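Local coordinates for protein nodulation fucosyltransferase NodZ (Bradyrhizobium sp., PDB 3SIW) that belongs to the GT-B clan of glycosyltransferases, which are built from two Rossmann-like domains, and holds guanosine-5'-diphosphate in this crystal structure, at residues A[219-224]-A[237-242]; A[170-175]-A[277-282]. One frame throughout, in Å; residues are numbered along the deposited sequence.

Contact 1: residues A[219-224]-A[237-242]. With GDP (guanosine-5'-diphosphate), chain B.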
# COMPACT_ATOMS: atom_id res chain seq x y z
N VAL A 219 -2.90 -22.85 2.73
CA VAL A 219 -2.15 -21.73 3.27
C VAL A 219 -1.37 -21.01 2.16
O VAL A 219 -0.50 -21.59 1.52
CB VAL A 219 -1.22 -22.19 4.45
CG1 VAL A 219 -0.37 -21.04 4.95
CG2 VAL A 219 -2.06 -22.81 5.59
N PHE A 220 -1.66 -19.72 1.99
CA PHE A 220 -0.93 -18.86 1.04
C PHE A 220 0.11 -18.04 1.81
O PHE A 220 -0.25 -17.22 2.65
CB PHE A 220 -1.95 -17.96 0.36
CG PHE A 220 -1.36 -16.92 -0.54
CD1 PHE A 220 -0.43 -17.26 -1.46
CD2 PHE A 220 -1.72 -15.63 -0.44
CE1 PHE A 220 0.12 -16.34 -2.32
CE2 PHE A 220 -1.18 -14.70 -1.29
CZ PHE A 220 -0.24 -15.05 -2.21
N LEU A 221 1.40 -18.27 1.55
CA LEU A 221 2.45 -17.53 2.19
C LEU A 221 3.04 -16.44 1.29
O LEU A 221 3.44 -16.71 0.13
CB LEU A 221 3.56 -18.50 2.54
CG LEU A 221 4.76 -17.98 3.30
CD1 LEU A 221 4.29 -17.38 4.63
CD2 LEU A 221 5.69 -19.17 3.56
N CYS A 222 3.10 -15.24 1.84
CA CYS A 222 3.74 -14.09 1.21
C CYS A 222 4.85 -13.63 2.13
O CYS A 222 4.61 -13.18 3.23
CB CYS A 222 2.75 -12.94 1.01
SG CYS A 222 1.41 -13.41 -0.03
N THR A 223 6.07 -13.76 1.68
CA THR A 223 7.18 -13.40 2.51
C THR A 223 8.24 -12.90 1.59
O THR A 223 8.28 -13.25 0.40
CB THR A 223 7.71 -14.61 3.30
OG1 THR A 223 8.82 -14.21 4.08
CG2 THR A 223 8.14 -15.79 2.38
N ASP A 224 9.14 -12.11 2.14
CA ASP A 224 10.25 -11.62 1.36
C ASP A 224 11.49 -12.42 1.65
O ASP A 224 12.56 -12.10 1.16
CB ASP A 224 10.41 -10.10 1.62
CG ASP A 224 10.18 -9.71 3.14
OD1 ASP A 224 10.31 -10.60 4.03
OD2 ASP A 224 9.92 -8.51 3.42
N PRO A 237 0.82 -28.65 5.75
CA PRO A 237 0.38 -29.07 4.46
C PRO A 237 -0.25 -27.96 3.67
O PRO A 237 -0.74 -26.97 4.23
CB PRO A 237 -0.67 -30.16 4.78
CG PRO A 237 -1.27 -29.71 6.03
CD PRO A 237 -0.13 -29.05 6.81
N ASP A 238 -0.26 -28.14 2.36
CA ASP A 238 -0.98 -27.26 1.44
C ASP A 238 -0.52 -25.79 1.53
O ASP A 238 -1.34 -24.89 1.43
CB ASP A 238 -2.50 -27.41 1.63
CG ASP A 238 -2.96 -28.86 1.59
OD1 ASP A 238 -2.70 -29.54 0.56
OD2 ASP A 238 -3.53 -29.34 2.61
N VAL A 239 0.78 -25.56 1.72
CA VAL A 239 1.33 -24.21 1.68
C VAL A 239 1.72 -23.94 0.24
O VAL A 239 2.36 -24.76 -0.42
CB VAL A 239 2.52 -24.01 2.67
CG1 VAL A 239 3.15 -22.60 2.53
CG2 VAL A 239 2.06 -24.25 4.08
N PHE A 240 1.32 -22.80 -0.27
CA PHE A 240 1.87 -22.34 -1.55
C PHE A 240 2.22 -20.89 -1.50
O PHE A 240 1.73 -20.19 -0.66
CB PHE A 240 0.86 -22.58 -2.70
CG PHE A 240 -0.39 -21.79 -2.55
CD1 PHE A 240 -1.35 -22.16 -1.64
CD2 PHE A 240 -0.61 -20.66 -3.33
CE1 PHE A 240 -2.53 -21.41 -1.50
CE2 PHE A 240 -1.78 -19.91 -3.19
CZ PHE A 240 -2.74 -20.30 -2.25
N ALA A 241 2.99 -20.44 -2.48
CA ALA A 241 3.38 -19.05 -2.63
C ALA A 241 3.48 -18.74 -4.11
O ALA A 241 3.68 -19.63 -4.92
CB ALA A 241 4.75 -18.80 -1.99
N VAL A 242 3.47 -17.46 -4.43
CA VAL A 242 3.73 -17.06 -5.81
C VAL A 242 5.25 -17.13 -6.05
O VAL A 242 6.02 -16.59 -5.25
CB VAL A 242 3.27 -15.61 -6.08
CG1 VAL A 242 3.48 -15.32 -7.63
CG2 VAL A 242 1.83 -15.46 -5.66
PB GDP B . 5.55 -2.22 5.11
O1B GDP B . 4.67 -1.14 5.98
O2B GDP B . 5.79 -3.62 5.64
O3B GDP B . 6.96 -1.47 4.85
O3A GDP B . 4.64 -2.40 3.71
PA GDP B . 4.75 -1.63 2.30
O1A GDP B . 3.87 -2.34 1.30
O2A GDP B . 4.59 -0.17 2.41
O5' GDP B . 6.39 -1.94 1.98
C5' GDP B . 6.82 -3.29 1.89
C4' GDP B . 7.41 -3.62 0.54
O4' GDP B . 8.35 -4.75 0.73
C3' GDP B . 6.22 -4.21 -0.18
O3' GDP B . 5.43 -3.28 -0.90
C2' GDP B . 6.94 -5.13 -1.16
O2' GDP B . 7.57 -4.35 -2.23
C1' GDP B . 7.99 -5.80 -0.22
N9 GDP B . 7.31 -6.89 0.49
C8 GDP B . 6.98 -6.98 1.80
N7 GDP B . 6.33 -8.14 2.01
C5 GDP B . 6.19 -8.77 0.84
C6 GDP B . 5.62 -9.97 0.42
O6 GDP B . 5.05 -10.74 1.21
N1 GDP B . 5.65 -10.32 -0.94
C2 GDP B . 6.28 -9.48 -1.86
N2 GDP B . 6.34 -9.81 -3.17
N3 GDP B . 6.85 -8.35 -1.42
C4 GDP B . 6.81 -7.97 -0.13
O HOH W 1 3.51 -15.38 -2.49

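Contact 2: residues A[170-175]-A[277-282]. With GDP (guanosine-5'-diphosphate), chain B; PO4 (phosphate ion), chain D.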
# COMPACT_ATOMS: atom_id res chain seq x y z
N SER A 170 -10.77 -22.42 0.91
CA SER A 170 -10.72 -21.35 1.87
C SER A 170 -9.27 -21.13 2.17
O SER A 170 -8.61 -22.00 2.75
CB SER A 170 -11.45 -21.74 3.16
OG SER A 170 -12.86 -21.72 2.97
N ILE A 171 -8.76 -19.95 1.84
CA ILE A 171 -7.34 -19.68 1.97
C ILE A 171 -6.98 -18.88 3.21
O ILE A 171 -7.56 -17.85 3.52
CB ILE A 171 -6.80 -18.97 0.72
CG1 ILE A 171 -7.09 -19.79 -0.53
CG2 ILE A 171 -5.27 -18.64 0.86
CD1 ILE A 171 -6.57 -21.24 -0.55
N ILE A 172 -5.98 -19.35 3.92
CA ILE A 172 -5.40 -18.62 4.99
C ILE A 172 -4.16 -17.95 4.42
O ILE A 172 -3.23 -18.62 4.07
CB ILE A 172 -5.01 -19.56 6.18
CG1 ILE A 172 -6.25 -20.26 6.76
CG2 ILE A 172 -4.35 -18.71 7.30
CD1 ILE A 172 -5.92 -21.44 7.69
N GLY A 173 -4.16 -16.62 4.37
CA GLY A 173 -3.00 -15.86 3.90
C GLY A 173 -2.10 -15.48 5.04
O GLY A 173 -2.57 -15.08 6.15
N VAL A 174 -0.82 -15.63 4.81
CA VAL A 174 0.15 -15.32 5.85
C VAL A 174 1.17 -14.39 5.26
O VAL A 174 1.82 -14.72 4.29
CB VAL A 174 0.87 -16.60 6.42
CG1 VAL A 174 1.69 -16.26 7.63
CG2 VAL A 174 -0.15 -17.68 6.77
N HIS A 175 1.30 -13.23 5.86
CA HIS A 175 2.30 -12.30 5.50
C HIS A 175 3.36 -12.30 6.58
O HIS A 175 3.11 -12.02 7.75
CB HIS A 175 1.73 -10.86 5.33
CG HIS A 175 2.76 -9.86 4.92
ND1 HIS A 175 2.95 -8.68 5.59
CD2 HIS A 175 3.68 -9.89 3.92
CE1 HIS A 175 3.93 -8.00 5.01
NE2 HIS A 175 4.38 -8.72 3.99
N CYS A 277 -8.26 -13.81 0.61
CA CYS A 277 -8.20 -14.89 1.61
C CYS A 277 -9.40 -14.83 2.55
O CYS A 277 -10.08 -13.78 2.67
CB CYS A 277 -6.86 -14.81 2.37
SG CYS A 277 -5.45 -15.13 1.26
N ALA A 278 -9.68 -15.97 3.18
CA ALA A 278 -10.73 -16.10 4.17
C ALA A 278 -10.25 -15.55 5.55
O ALA A 278 -11.02 -14.99 6.34
CB ALA A 278 -11.10 -17.58 4.29
N THR A 279 -8.97 -15.76 5.81
CA THR A 279 -8.30 -15.32 7.03
C THR A 279 -6.92 -14.83 6.63
O THR A 279 -6.26 -15.44 5.79
CB THR A 279 -8.13 -16.49 8.06
OG1 THR A 279 -9.41 -16.91 8.50
CG2 THR A 279 -7.28 -16.06 9.28
N VAL A 280 -6.48 -13.71 7.21
CA VAL A 280 -5.16 -13.23 6.99
C VAL A 280 -4.42 -13.03 8.31
O VAL A 280 -4.95 -12.46 9.27
CB VAL A 280 -5.08 -11.97 6.12
CG1 VAL A 280 -3.64 -11.44 6.08
CG2 VAL A 280 -5.51 -12.33 4.70
N ILE A 281 -3.21 -13.56 8.34
CA ILE A 281 -2.27 -13.41 9.44
C ILE A 281 -1.29 -12.31 9.05
O ILE A 281 -0.62 -12.38 8.00
CB ILE A 281 -1.53 -14.73 9.74
CG1 ILE A 281 -2.54 -15.79 10.19
CG2 ILE A 281 -0.47 -14.49 10.91
CD1 ILE A 281 -2.05 -17.24 10.16
N ARG A 282 -1.19 -11.30 9.90
CA ARG A 282 -0.37 -10.13 9.61
C ARG A 282 0.80 -10.13 10.58
O ARG A 282 0.65 -9.81 11.76
CB ARG A 282 -1.15 -8.82 9.81
CG ARG A 282 -2.44 -8.72 9.07
CD ARG A 282 -3.11 -7.42 9.41
NE ARG A 282 -2.48 -6.32 8.74
CZ ARG A 282 -2.73 -5.03 8.95
NH1 ARG A 282 -3.57 -4.62 9.87
NH2 ARG A 282 -2.13 -4.12 8.21
PB GDP B . 5.55 -2.22 5.11
O1B GDP B . 4.67 -1.14 5.98
O2B GDP B . 5.79 -3.62 5.64
O3B GDP B . 6.96 -1.47 4.85
O3A GDP B . 4.64 -2.40 3.71
PA GDP B . 4.75 -1.63 2.30
O1A GDP B . 3.87 -2.34 1.30
O2A GDP B . 4.59 -0.17 2.41
O5' GDP B . 6.39 -1.94 1.98
C5' GDP B . 6.82 -3.29 1.89
C4' GDP B . 7.41 -3.62 0.54
O4' GDP B . 8.35 -4.75 0.73
C3' GDP B . 6.22 -4.21 -0.18
O3' GDP B . 5.43 -3.28 -0.90
C2' GDP B . 6.94 -5.13 -1.16
O2' GDP B . 7.57 -4.35 -2.23
C1' GDP B . 7.99 -5.80 -0.22
N9 GDP B . 7.31 -6.89 0.49
C8 GDP B . 6.98 -6.98 1.80
N7 GDP B . 6.33 -8.14 2.01
C5 GDP B . 6.19 -8.77 0.84
C6 GDP B . 5.62 -9.97 0.42
O6 GDP B . 5.05 -10.74 1.21
N1 GDP B . 5.65 -10.32 -0.94
C2 GDP B . 6.28 -9.48 -1.86
N2 GDP B . 6.34 -9.81 -3.17
N3 GDP B . 6.85 -8.35 -1.42
C4 GDP B . 6.81 -7.97 -0.13
P PO4 D . -5.66 -3.94 12.67
O1 PO4 D . -5.09 -5.31 12.13
O2 PO4 D . -5.27 -2.65 11.95
O3 PO4 D . -7.16 -3.94 12.81
O4 PO4 D . -5.21 -3.80 14.14

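Contact 1: residues A[219-224]-A[237-242]
F220 and F240 meet on one face of a parallel strand pair and show how two rings can touch without a true stack. Their planes are inclined by only 28°, but the rings are slid so far apart that they barely overlap, with centroids 5.2 Å apart. The closest touch is between F220 CD1 and F240 CE2, 3.4 Å. With chi1 at 64°, F240 CG sits between its own backbone N and carbonyl carbon, which swings the ring back across the neighbouring strand. F220 CA then comes over a face of the F240 ring as a CH-pi donor, 4.1 Å from the centroid. Farther along, V242 CG2 meets the edge of the F220 ring. Beyond the pair, F166 packs edge-to-face with F220, while H165 stacks on F240.

The aliphatic contacts occupy the opposite face. V219 and V239 lie side by side, CB of V219 3.9 Å from CG2 of V239, and V239 CG1 touches L221 CB. These strands, with helix 226-235 between them in sequence, form a beta-alpha-beta unit at one margin of a Rossmann-like sheet. The helix covers L221 through L229 and V232, and S233 touches V239.

Backbone bonding sets the register. V219 straddles V239, its N bonded to D238 O and its O accepting from F240 N at 2.8 Å. L221 N continues the ladder to F240 O, 2.9 Å away. Past this point the direct bonding gives way to water: one molecule accepts from V242 N at 2.8 Å and is also hydrogen-bonded to L221 O. A241 CB presses on that same carbonyl oxygen at 3.3 Å.

Contact 2: residues A[170-175]-A[277-282]
I281 CD1 forms the apolar centre, lodged against I172 CG2 at 4.0 Å and V174 CG2 at 3.9 Å. The outer chain is extended, putting CD1 anti to CA, and its terminal methyl touches both branched residues of the adjoining strand. The segments bring together neighbouring parallel strands 170-176 and 279-283, in the middle of a Rossmann-like sheet, and A204 and A208 of helix 193-209 cover the I281 side. On the other face, C277 SG fits 3.7 Å from CA of G173, where no side chain intervenes, and 3.5 Å from I171 CG2.

Outward from these packed groups runs the parallel backbone ladder. G173 is gripped at both N and O, by T279 O and I281 N, and H175 N then bonds to I281 O. At the start of the pairing I171 O takes two donors, A278 N at 2.9 Å and, weakly, T279 N at 3.4 Å. The hydroxyl of T279 turns instead to Y213 OH.

Polar side chains follow near the C-terminal ends of the strands. R282 directs NH1 to O1 of a phosphate ion, 2.8 Å away, though bent to 138° at the hydrogen; T290 holds its NE, and R294 also binds the ion. With chi1 at -179°, H175 holds CG anti to its backbone nitrogen and extends its ring to the nucleotide, while that ring stacks with F289: NE2 donates to N7 of GDP over 2.8 Å, nearly straight at 170°.

Strands 217-223 and 170-176 are neighbours in one sheet, so contacts 1 and 2, with centres about 10 Å apart, together span four successive parallel strands. V174 stitches them at the seam: its N lies 2.7 Å from F220 O and its O 2.8 Å from C222 N, both probable hydrogen bonds. On the N-terminal side of that seam, F220 CB packs on I171 CG2 at 3.4 Å. The C-terminal ends of the two central partners, 217-223 and 170-176, converge on the guanine of GDP, whose O6 lies 3.0 Å from C222 C and 3.2 Å from H175 CD2. D224 touches the base, OD2 3.7 Å from GDP C8, and its salt bridge also holds R177, which hydrogen-bonds to GDP.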